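Local coordinates for protein purine nucleoside phosphorylase (Schistosoma mansoni, PDB 5KO5) that catalyses, as a purine nucleoside phosphorylase, the reversible phosphorolysis of purine nucleosides to the free base and ribose 1-phosphate, and binds cytosine in this crystal, at residues A[72-76]-A[77-81]; A[143-147]-A[148-152]. All coordinates share one frame; numbering follows the deposited sequence.

Contact 1. Residues A[72-76]-A[77-81]; sequences LGSVG and GRKIV
Leu72 to Val81 form the turn end of a tight beta hairpin, in which Leu72 faces Val81 as a non-hydrogen-bonded pair and Val75 and Arg78 flank the turn. The hairpin joins strands 69-75 and 78-84 of the mixed central sheet. Gly76 and Gly77 form the corner of a type I' turn, the classic two-residue link of such hairpins. Both have positive phi, a region open to glycine. Two hydrogen-bonded pairs hold the strands. At Gly73 and Ile80, Ile80 N reaches Gly73 O at 2.8 Å, and Gly73 N gives a longer return bond to Ile80 O, 3.2 Å. At the turn, Val75 N bonds to Arg78 O and Arg78 N to Val75 O. In this last bond the donor stands above the carbonyl plane, 54° out of it. Ser74 CA adds a CA-H...O contact to Arg78 O at 3.2 Å.

Leu72 and Val81 run side by side on one face. Val81 carries CG2 anti to the backbone N, and this methyl meets Leu72 CG at 3.8 Å. On the other face Val75 and Ile80 cross obliquely, and Val75 CG2 comes 4.1 Å from Ile80 CG1. Arg78 starts on this face too, but its chain is bent at chi2 and chi3 and leads away to a salt bridge with Asp28. Val75 packs on Lys278 and Ile281 of helix 259-283. Leu72 rests on Ile19 and Ser23 of helix 9-23. Strand 29-32 lies parallel to 78-84, while strand 47-51 pairs antiparallel with 69-75.

Contact 2. Residues A[143-147]-A[148-152]; sequences LGLNN and VLVGP
Asn147 and Val150 close a type I beta turn in the loop after helix 140-143. Asn147 also forms an Asx turn, its side chain bonding two residues ahead.

Val148 follows Asn147 directly. Its CG1 is 3.9 Å from Asn147 OD1, and the side chain packs on Ile98 of helix 95-108 and on Ile228 and Ile229 of helix 224-232. Leu149 comes next. Its CB lies 3.6 Å from Asn147 OD1, and its side chain meets the same two isoleucines of helix 224-232 and Pro200 of the second subunit. Val150 completes the turn: Val150 N bonds to Asn147 O at 3.0 Å, well above the carbonyl plane. Val150 CG2 touches the same oxygen at 3.5 Å and comes within 4.4 Å of Leu145 CD2, a loose apolar contact. Beyond it, Gly151 O accepts a bond from Arg160.

The loop lies at a subunit interface. Asn147 ND2 bonds to Thr201 OG1 of the second subunit, so both ends of the amide are held. With CG anti to the backbone N (chi1 -165°), the amide swings forward over the turn. There Asn147 OD1 takes Leu149 N at 2.9 Å, in the carbonyl plane and on a lone pair.

How the contacts relate
From the N terminus, contact 1 comes first. It closes the short hairpin loop between strands 69-75 and 78-84. The chain then runs through helix 95-108, strands 112-121 and 131-139, and helix 140-143. Contact 2 follows, closing a turn in the loop that leads to helix 170-182. The two are in series and neither nests nor crosses. They lie on opposite sides of the chain's centre. The centres of contact 1 and contact 2 are 33 Å apart, and their nearest atoms are about 18 Å apart. Contact 1 joins two sheet strands within one subunit, between helices 9-23 and 259-283. Contact 2 lies against helices 95-108 and 224-232 and meets neighbouring subunits of the trimer.

Contact 1. Residues A[72-76]-A[77-81]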
loop_
_atom_site.group_PDB
_atom_site.type_symbol
_atom_site.label_atom_id
_atom_site.label_comp_id
_atom_site.label_asym_id
_atom_site.label_seq_id
_atom_site.Cartn_x
_atom_site.Cartn_y
_atom_site.Cartn_z
ATOM N N LEU A 72 34.781 -3.555 -1.867
ATOM C CA LEU A 72 35.323 -2.636 -2.855
ATOM C C LEU A 72 36.556 -3.244 -3.503
ATOM O O LEU A 72 37.332 -3.954 -2.857
ATOM C CB LEU A 72 35.712 -1.292 -2.225
ATOM C CG LEU A 72 34.542 -0.481 -1.663
ATOM C CD1 LEU A 72 34.378 -0.721 -0.172
ATOM C CD2 LEU A 72 34.722 0.994 -1.966
ATOM N N GLY A 73 36.737 -2.942 -4.785
ATOM C CA GLY A 73 37.904 -3.432 -5.505
ATOM C C GLY A 73 37.750 -3.201 -6.989
ATOM O O GLY A 73 37.034 -2.293 -7.417
ATOM N N SER A 74 38.420 -4.041 -7.772
ATOM C CA SER A 74 38.458 -3.885 -9.220
ATOM C C SER A 74 37.814 -5.085 -9.896
ATOM O O SER A 74 38.091 -6.233 -9.530
ATOM C CB SER A 74 39.897 -3.722 -9.720
ATOM O OG SER A 74 40.441 -2.479 -9.305
ATOM N N VAL A 75 36.960 -4.813 -10.878
ATOM C CA VAL A 75 36.415 -5.827 -11.772
ATOM C C VAL A 75 36.562 -5.313 -13.193
ATOM O O VAL A 75 36.105 -4.207 -13.504
ATOM C CB VAL A 75 34.934 -6.124 -11.479
ATOM C CG1 VAL A 75 34.356 -7.022 -12.573
ATOM C CG2 VAL A 75 34.777 -6.760 -10.112
ATOM N N GLY A 76 37.192 -6.110 -14.047
ATOM C CA GLY A 76 37.315 -5.741 -15.451
ATOM C C GLY A 76 37.961 -4.395 -15.678
ATOM O O GLY A 76 37.583 -3.671 -16.608
ATOM N N GLY A 77 38.928 -4.036 -14.839
ATOM C CA GLY A 77 39.616 -2.771 -14.970
ATOM C C GLY A 77 38.883 -1.571 -14.413
ATOM O O GLY A 77 39.384 -0.448 -14.543
ATOM N N ARG A 78 37.718 -1.764 -13.798
ATOM C CA ARG A 78 36.948 -0.667 -13.235
ATOM C C ARG A 78 36.838 -0.833 -11.725
ATOM O O ARG A 78 36.810 -1.953 -11.207
ATOM C CB ARG A 78 35.545 -0.610 -13.849
ATOM C CG ARG A 78 35.533 -0.539 -15.373
ATOM C CD ARG A 78 36.236 0.714 -15.898
ATOM N NE ARG A 78 35.774 1.932 -15.232
ATOM C CZ ARG A 78 34.730 2.659 -15.622
ATOM N NH1 ARG A 78 34.015 2.299 -16.681
ATOM N NH2 ARG A 78 34.396 3.751 -14.948
ATOM N N LYS A 79 36.767 0.293 -11.021
ATOM C CA LYS A 79 36.659 0.284 -9.570
ATOM C C LYS A 79 35.187 0.219 -9.190
ATOM O O LYS A 79 34.373 1.001 -9.693
ATOM C CB LYS A 79 37.307 1.540 -8.990
ATOM C CG LYS A 79 38.790 1.647 -9.323
ATOM C CD LYS A 79 39.366 2.999 -8.939
ATOM C CE LYS A 79 40.823 3.118 -9.378
ATOM N NZ LYS A 79 41.390 4.464 -9.091
ATOM N N ILE A 80 34.835 -0.742 -8.335
ATOM C CA ILE A 80 33.439 -0.991 -8.011
ATOM C C ILE A 80 33.261 -1.088 -6.502
ATOM O O ILE A 80 34.213 -1.287 -5.744
ATOM C CB ILE A 80 32.877 -2.251 -8.714
ATOM C CG1 ILE A 80 33.399 -3.524 -8.052
ATOM C CG2 ILE A 80 33.202 -2.247 -10.209
ATOM C CD1 ILE A 80 32.338 -4.246 -7.265
ATOM N N VAL A 81 32.009 -0.934 -6.075
ATOM C CA VAL A 81 31.595 -1.186 -4.699
ATOM C C VAL A 81 30.352 -2.060 -4.749
ATOM O O VAL A 81 29.416 -1.768 -5.499
ATOM C CB VAL A 81 31.333 0.120 -3.917
ATOM C CG1 VAL A 81 30.371 1.045 -4.667
ATOM C CG2 VAL A 81 30.805 -0.186 -2.525
#

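Contact 2. Residues A[143-147]-A[148-152]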
loop_
_atom_site.group_PDB
_atom_site.type_symbol
_atom_site.label_atom_id
_atom_site.label_comp_id
_atom_site.label_asym_id
_atom_site.label_seq_id
_atom_site.Cartn_x
_atom_site.Cartn_y
_atom_site.Cartn_z
ATOM N N LEU A 143 2.603 3.521 -4.954
ATOM C CA LEU A 143 1.224 3.970 -5.091
ATOM C C LEU A 143 0.525 3.966 -3.742
ATOM O O LEU A 143 -0.294 4.851 -3.453
ATOM C CB LEU A 143 0.479 3.078 -6.084
ATOM C CG LEU A 143 0.985 3.104 -7.531
ATOM C CD1 LEU A 143 0.217 2.085 -8.334
ATOM C CD2 LEU A 143 0.807 4.484 -8.145
ATOM N N GLY A 144 0.864 2.995 -2.888
ATOM C CA GLY A 144 0.188 2.790 -1.615
ATOM C C GLY A 144 0.741 3.503 -0.393
ATOM O O GLY A 144 0.438 3.105 0.733
ATOM N N LEU A 145 1.509 4.581 -0.581
ATOM C CA LEU A 145 2.067 5.413 0.495
ATOM C C LEU A 145 3.257 4.774 1.196
ATOM O O LEU A 145 3.670 5.245 2.259
ATOM C CB LEU A 145 1.037 5.971 1.493
ATOM C CG LEU A 145 0.600 7.399 1.211
ATOM C CD1 LEU A 145 -0.499 7.792 2.198
ATOM C CD2 LEU A 145 1.775 8.367 1.300
ATOM N N ASN A 146 3.858 3.752 0.578
ATOM C CA ASN A 146 5.092 3.157 1.080
ATOM C C ASN A 146 6.266 3.343 0.118
ATOM O O ASN A 146 7.208 2.548 0.121
ATOM C CB ASN A 146 4.877 1.685 1.438
ATOM C CG ASN A 146 4.229 1.500 2.796
ATOM O OD1 ASN A 146 4.366 2.345 3.694
ATOM N ND2 ASN A 146 3.525 0.391 2.968
ATOM N N ASN A 147 6.247 4.385 -0.707
ATOM C CA ASN A 147 7.404 4.692 -1.544
ATOM C C ASN A 147 8.631 4.873 -0.655
ATOM O O ASN A 147 8.547 5.427 0.449
ATOM C CB ASN A 147 7.108 5.991 -2.307
ATOM C CG ASN A 147 8.053 6.250 -3.477
ATOM O OD1 ASN A 147 9.256 6.501 -3.293
ATOM N ND2 ASN A 147 7.494 6.248 -4.692
ATOM N N VAL A 148 9.786 4.410 -1.152
ATOM C CA VAL A 148 11.045 4.548 -0.419
ATOM C C VAL A 148 11.410 6.004 -0.133
ATOM O O VAL A 148 12.193 6.266 0.789
ATOM C CB VAL A 148 12.166 3.788 -1.167
ATOM C CG1 VAL A 148 12.526 4.508 -2.452
ATOM C CG2 VAL A 148 13.400 3.627 -0.277
ATOM N N LEU A 149 10.845 6.968 -0.883
ATOM C CA LEU A 149 11.124 8.382 -0.645
ATOM C C LEU A 149 10.118 9.076 0.275
ATOM O O LEU A 149 10.286 10.277 0.536
ATOM C CB LEU A 149 11.237 9.144 -1.982
ATOM C CG LEU A 149 12.552 8.948 -2.740
ATOM C CD1 LEU A 149 12.436 9.578 -4.125
ATOM C CD2 LEU A 149 13.726 9.565 -1.957
ATOM N N VAL A 150 9.098 8.373 0.786
ATOM C CA VAL A 150 8.208 9.022 1.745
ATOM C C VAL A 150 9.014 9.479 2.947
ATOM O O VAL A 150 9.797 8.707 3.520
ATOM C CB VAL A 150 7.069 8.077 2.153
ATOM C CG1 VAL A 150 6.316 8.653 3.368
ATOM C CG2 VAL A 150 6.100 7.881 1.014
ATOM N N GLY A 151 8.798 10.733 3.355
ATOM C CA GLY A 151 9.549 11.365 4.413
ATOM C C GLY A 151 10.073 12.698 3.926
ATOM O O GLY A 151 9.861 13.089 2.773
ATOM N N PRO A 152 10.797 13.415 4.778
ATOM C CA PRO A 152 11.407 14.674 4.333
ATOM C C PRO A 152 12.327 14.411 3.153
ATOM O O PRO A 152 12.983 13.370 3.083
ATOM C CB PRO A 152 12.207 15.131 5.554
ATOM C CG PRO A 152 12.421 13.878 6.367
ATOM C CD PRO A 152 11.179 13.058 6.157
#